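Local coordinates for flavodoxin, WrbA-like protein (Agrobacterium tumefaciens, PDB 3D7N) that probably uses bound FMN to pass electrons from NAD(P)H to quinones, as a flavodoxin-like protein of the WrbA type, at residues 69-72 with 73-77; 111-114 with 115-119. All blocks are in the same frame, centred on the assembly; numbering follows the deposited sequence.

Contact 1: 69-72 with 73-77; sequences PSWQ and FKKFA
Ser-70 meets Phe-73 as the N-cap of helix 71-79: Phe-73 N donates to Ser-70 OG at 3.2 Å, with an N-H...O angle of 162°. Chi1 of Ser-70, 57°, places OG between its own N and carbonyl carbon, facing the first turn. The same oxygen is hydrogen-bonded to Thr-62 OG1, tying the cap to strand 57-65 of the flavodoxin-like fold. The tight side is apolar and buried. Pro-69 CB comes obliquely to Phe-73 CD2 at 4.1 Å, and Phe-76 CD2 stands 3.9 Å above one face of the Phe-73 ring, offset toward its rim. The looser side, partly exposed, carries Trp-71, Gln-72 and Lys-75; the second subunit reaches it too, its Lys-75 making a cation-pi contact with Trp-71. Here the Gln-72 amide carbon CD lies 3.3 Å above the indole plane, offset toward the rim, while NE2 bonds to Ala-40 O. Lys-74 is buried: NZ is salt-bridged to Asp-78 and hydrogen-bonded to Pro-69 O and Tyr-65 O of the second subunit. Of the three cross-segment i to i+4 bonds, Lys-75 N to Trp-71 O is straightest, at 168°. Lys-75 runs alongside Trp-71, its CD in the ring plane, 3.9 Å from CZ3 at the edge.

Contact 2: 111-114 with 115-119; sequences LQYL and VLLAG
Tyr-113 and Leu-117, one turn apart on helix 104-120 of a beta-alpha-beta unit (strand 93-100, this helix, strand 124-126), make the side-chain contact of this segment. Leu-117 CB lies over one face of the phenol ring, and the branches divide the rest of the approach: CD2 reaches Tyr-113 CE1 at 4.1 Å, while CD1 reaches Tyr-113 OH at 4.0 Å. With CG anti to its backbone N (chi1 175°), the Tyr-113 ring runs toward the C-terminal end of the helix and reaches Leu-117; the same torsion in Leu-117 (-179°) brings its branches to the ring.

The next shell is the backbone. Four successive i to i+4 hydrogen bonds join 111-114 to 115-119; Leu-117 N to Tyr-113 O measures 2.9 Å and fixes the spacing of the two residues in contact. Ala-118 N to Leu-114 O is the straightest of the four, with an N-H...O angle of 172°. Aliphatic carbons pack against these same carbonyls: Leu-116 CG lies 3.4 Å from Gln-112 O.

Farther out, the surroundings differ around the helix. Leu-114 and Leu-117 pack on Phe-60 of strand 57-65, and Leu-114, Val-115 and Ala-118 touch Trp-125 of strand 124-126, so these residues seat the helix on the sheet. Gln-112 and Leu-116 pack on Gln-112 of the third subunit, placing that flank in an interface. The phenol hydroxyl is satisfied across another interface, by a hydrogen bond to Met-66 O of the second subunit, which fixes the hydroxyl end of the ring while Leu-117 CB covers one face. On the Val-115 side, CG2 sits anti to the carbonyl carbon and beside the backbone N, and from there it comes within 3.4 Å of Leu-111 O.

Overall arrangement
Contact 1 and contact 2 are turns of two neighbouring helices, 71-79 and 104-120, with centres about 12 Å apart. Phe-73 CE2 fits against Leu-114 CD1 at 3.4 Å and Leu-117 CD2 at 3.8 Å, while Tyr-113 OH lies 3.2 Å from Ala-77 CB and 3.4 Å from Lys-74 CE. Strand 57-65 underlies both, touching Phe-73 and Phe-76 from contact 1 and Leu-114 and Leu-117 from contact 2. Both also meet the second subunit, Lys-74 and Tyr-113 bonding to its Pro-69 O and Met-66 O respectively. The start of contact 1 touches His-14, just after strand 9-13, and Pro-63, near the end of strand 57-65, regions that in flavodoxin-like folds probably border the FMN site.

Contact 1: 69-72 with 73-77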
loop_
_atom_site.group_PDB
_atom_site.type_symbol
_atom_site.label_atom_id
_atom_site.label_comp_id
_atom_site.label_asym_id
_atom_site.label_seq_id
_atom_site.Cartn_x
_atom_site.Cartn_y
_atom_site.Cartn_z
ATOM N N PRO A 69 9.736 -6.721 2.232
ATOM C CA PRO A 69 10.577 -7.842 1.863
ATOM C C PRO A 69 12.005 -7.662 2.379
ATOM O O PRO A 69 12.486 -6.526 2.466
ATOM C CB PRO A 69 10.563 -7.814 0.343
ATOM C CG PRO A 69 10.282 -6.459 -0.042
ATOM C CD PRO A 69 9.336 -5.924 1.043
ATOM N N SER A 70 12.670 -8.756 2.723
ATOM C CA SER A 70 14.063 -8.669 3.138
ATOM C C SER A 70 14.884 -7.890 2.129
ATOM O O SER A 70 14.592 -7.901 0.913
ATOM C CB SER A 70 14.639 -10.054 3.274
ATOM O OG SER A 70 14.511 -10.785 2.074
ATOM N N TRP A 71 15.924 -7.217 2.619
ATOM C CA TRP A 71 16.820 -6.534 1.729
ATOM C C TRP A 71 17.405 -7.455 0.663
ATOM O O TRP A 71 17.619 -7.029 -0.456
ATOM C CB TRP A 71 17.919 -5.804 2.476
ATOM C CG TRP A 71 19.027 -6.635 3.077
ATOM C CD1 TRP A 71 19.143 -7.016 4.382
ATOM C CD2 TRP A 71 20.194 -7.117 2.408
ATOM N NE1 TRP A 71 20.298 -7.714 4.562
ATOM C CE2 TRP A 71 20.965 -7.801 3.367
ATOM C CE3 TRP A 71 20.665 -7.048 1.079
ATOM C CZ2 TRP A 71 22.196 -8.413 3.051
ATOM C CZ3 TRP A 71 21.863 -7.671 0.767
ATOM C CH2 TRP A 71 22.626 -8.327 1.752
ATOM N N GLN A 72 17.643 -8.710 1.013
ATOM C CA GLN A 72 18.173 -9.676 0.085
ATOM C C GLN A 72 17.190 -9.921 -1.048
ATOM O O GLN A 72 17.581 -9.956 -2.188
ATOM C CB GLN A 72 18.495 -11.000 0.799
ATOM C CG GLN A 72 19.724 -10.966 1.715
ATOM C CD GLN A 72 19.357 -10.737 3.186
ATOM O OE1 GLN A 72 18.303 -10.185 3.514
ATOM N NE2 GLN A 72 20.246 -11.129 4.063
ATOM N N PHE A 73 15.903 -10.096 -0.743
ATOM C CA PHE A 73 14.901 -10.166 -1.825
ATOM C C PHE A 73 14.862 -8.917 -2.713
ATOM O O PHE A 73 14.817 -9.041 -3.919
ATOM C CB PHE A 73 13.492 -10.479 -1.353
ATOM C CG PHE A 73 12.550 -10.738 -2.497
ATOM C CD1 PHE A 73 12.459 -11.974 -3.057
ATOM C CD2 PHE A 73 11.843 -9.715 -3.065
ATOM C CE1 PHE A 73 11.652 -12.195 -4.105
ATOM C CE2 PHE A 73 11.025 -9.944 -4.130
ATOM C CZ PHE A 73 10.933 -11.176 -4.637
ATOM N N LYS A 74 14.900 -7.727 -2.128
ATOM C CA LYS A 74 14.805 -6.469 -2.896
ATOM C C LYS A 74 16.055 -6.292 -3.773
ATOM O O LYS A 74 15.961 -5.924 -4.926
ATOM C CB LYS A 74 14.570 -5.293 -1.939
ATOM C CG LYS A 74 14.324 -3.962 -2.588
ATOM C CD LYS A 74 13.126 -4.001 -3.553
ATOM C CE LYS A 74 12.709 -2.631 -4.033
ATOM N NZ LYS A 74 13.853 -1.848 -4.626
ATOM N N LYS A 75 17.231 -6.639 -3.261
ATOM C CA LYS A 75 18.456 -6.675 -4.092
ATOM C C LYS A 75 18.314 -7.569 -5.328
ATOM O O LYS A 75 18.833 -7.271 -6.405
ATOM C CB LYS A 75 19.651 -7.169 -3.275
ATOM C CG LYS A 75 20.977 -7.145 -4.062
ATOM C CD LYS A 75 22.166 -7.185 -3.131
ATOM C CE LYS A 75 23.482 -6.895 -3.839
ATOM N NZ LYS A 75 24.169 -8.126 -4.263
ATOM N N PHE A 76 17.656 -8.694 -5.162
ATOM C CA PHE A 76 17.343 -9.537 -6.300
ATOM C C PHE A 76 16.322 -8.874 -7.225
ATOM O O PHE A 76 16.468 -8.958 -8.468
ATOM C CB PHE A 76 16.824 -10.905 -5.854
ATOM C CG PHE A 76 15.895 -11.518 -6.822
ATOM C CD1 PHE A 76 16.384 -12.239 -7.918
ATOM C CD2 PHE A 76 14.514 -11.381 -6.659
ATOM C CE1 PHE A 76 15.510 -12.802 -8.859
ATOM C CE2 PHE A 76 13.625 -11.952 -7.583
ATOM C CZ PHE A 76 14.119 -12.639 -8.699
ATOM N N ALA A 77 15.294 -8.236 -6.640
ATOM C CA ALA A 77 14.268 -7.565 -7.421
ATOM C C ALA A 77 14.910 -6.434 -8.250
ATOM O O ALA A 77 14.616 -6.262 -9.475
ATOM C CB ALA A 77 13.162 -6.993 -6.487
#

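Contact 2: 111-114 with 115-119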
loop_
_atom_site.group_PDB
_atom_site.type_symbol
_atom_site.label_atom_id
_atom_site.label_comp_id
_atom_site.label_asym_id
_atom_site.label_seq_id
_atom_site.Cartn_x
_atom_site.Cartn_y
_atom_site.Cartn_z
ATOM N N LEU A 111 3.441 -8.706 0.271
ATOM C CA LEU A 111 2.720 -9.327 -0.826
ATOM C C LEU A 111 2.393 -8.320 -1.925
ATOM O O LEU A 111 2.528 -8.656 -3.123
ATOM C CB LEU A 111 1.468 -10.056 -0.329
ATOM C CG LEU A 111 1.775 -11.271 0.562
ATOM C CD1 LEU A 111 0.488 -11.935 1.067
ATOM C CD2 LEU A 111 2.731 -12.202 -0.228
ATOM N N GLN A 112 1.939 -7.137 -1.523
ATOM C CA GLN A 112 1.667 -6.043 -2.428
ATOM C C GLN A 112 2.862 -5.589 -3.199
ATOM O O GLN A 112 2.696 -5.261 -4.368
ATOM C CB GLN A 112 1.035 -4.877 -1.707
ATOM C CG GLN A 112 -0.351 -5.204 -1.280
ATOM C CD GLN A 112 -1.240 -4.017 -1.105
ATOM O OE1 GLN A 112 -1.135 -3.308 -0.120
ATOM N NE2 GLN A 112 -2.162 -3.805 -2.082
ATOM N N TYR A 113 4.074 -5.631 -2.613
ATOM C CA TYR A 113 5.291 -5.375 -3.377
ATOM C C TYR A 113 5.513 -6.440 -4.480
ATOM O O TYR A 113 5.967 -6.179 -5.581
ATOM C CB TYR A 113 6.558 -5.283 -2.499
ATOM C CG TYR A 113 7.787 -5.142 -3.384
ATOM C CD1 TYR A 113 8.653 -6.188 -3.598
ATOM C CD2 TYR A 113 7.990 -3.981 -4.094
ATOM C CE1 TYR A 113 9.781 -6.046 -4.475
ATOM C CE2 TYR A 113 9.062 -3.834 -4.970
ATOM C CZ TYR A 113 9.927 -4.870 -5.173
ATOM O OH TYR A 113 10.928 -4.681 -6.057
ATOM N N LEU A 114 5.220 -7.660 -4.152
ATOM C CA LEU A 114 5.430 -8.765 -5.034
ATOM C C LEU A 114 4.486 -8.638 -6.245
ATOM O O LEU A 114 4.848 -8.873 -7.383
ATOM C CB LEU A 114 5.165 -9.998 -4.184
ATOM C CG LEU A 114 6.392 -10.758 -3.672
ATOM C CD1 LEU A 114 7.708 -9.992 -3.467
ATOM C CD2 LEU A 114 6.038 -11.655 -2.509
ATOM N N VAL A 115 3.276 -8.157 -6.002
ATOM C CA VAL A 115 2.373 -7.850 -7.079
ATOM C C VAL A 115 2.903 -6.717 -7.999
ATOM O O VAL A 115 2.828 -6.822 -9.229
ATOM C CB VAL A 115 0.990 -7.438 -6.525
ATOM C CG1 VAL A 115 0.123 -6.909 -7.677
ATOM C CG2 VAL A 115 0.337 -8.642 -5.760
ATOM N N LEU A 116 3.427 -5.659 -7.397
ATOM C CA LEU A 116 4.056 -4.567 -8.142
ATOM C C LEU A 116 5.238 -5.041 -8.999
ATOM O O LEU A 116 5.372 -4.617 -10.120
ATOM C CB LEU A 116 4.551 -3.480 -7.204
ATOM C CG LEU A 116 3.513 -2.649 -6.466
ATOM C CD1 LEU A 116 4.214 -1.520 -5.652
ATOM C CD2 LEU A 116 2.495 -2.038 -7.433
ATOM N N LEU A 117 6.054 -5.933 -8.463
ATOM C CA LEU A 117 7.221 -6.453 -9.121
ATOM C C LEU A 117 6.790 -7.250 -10.338
ATOM O O LEU A 117 7.297 -7.015 -11.419
ATOM C CB LEU A 117 8.017 -7.325 -8.154
ATOM C CG LEU A 117 9.291 -7.931 -8.706
ATOM C CD1 LEU A 117 10.184 -6.824 -9.398
ATOM C CD2 LEU A 117 9.945 -8.728 -7.536
ATOM N N ALA A 118 5.788 -8.108 -10.161
ATOM C CA ALA A 118 5.113 -8.832 -11.266
ATOM C C ALA A 118 4.504 -7.910 -12.293
ATOM O O ALA A 118 4.628 -8.160 -13.459
ATOM C CB ALA A 118 4.013 -9.803 -10.716
ATOM N N GLY A 119 3.844 -6.843 -11.868
ATOM C CA GLY A 119 3.228 -5.877 -12.783
ATOM C C GLY A 119 4.274 -5.127 -13.596
ATOM O O GLY A 119 4.164 -4.932 -14.807
#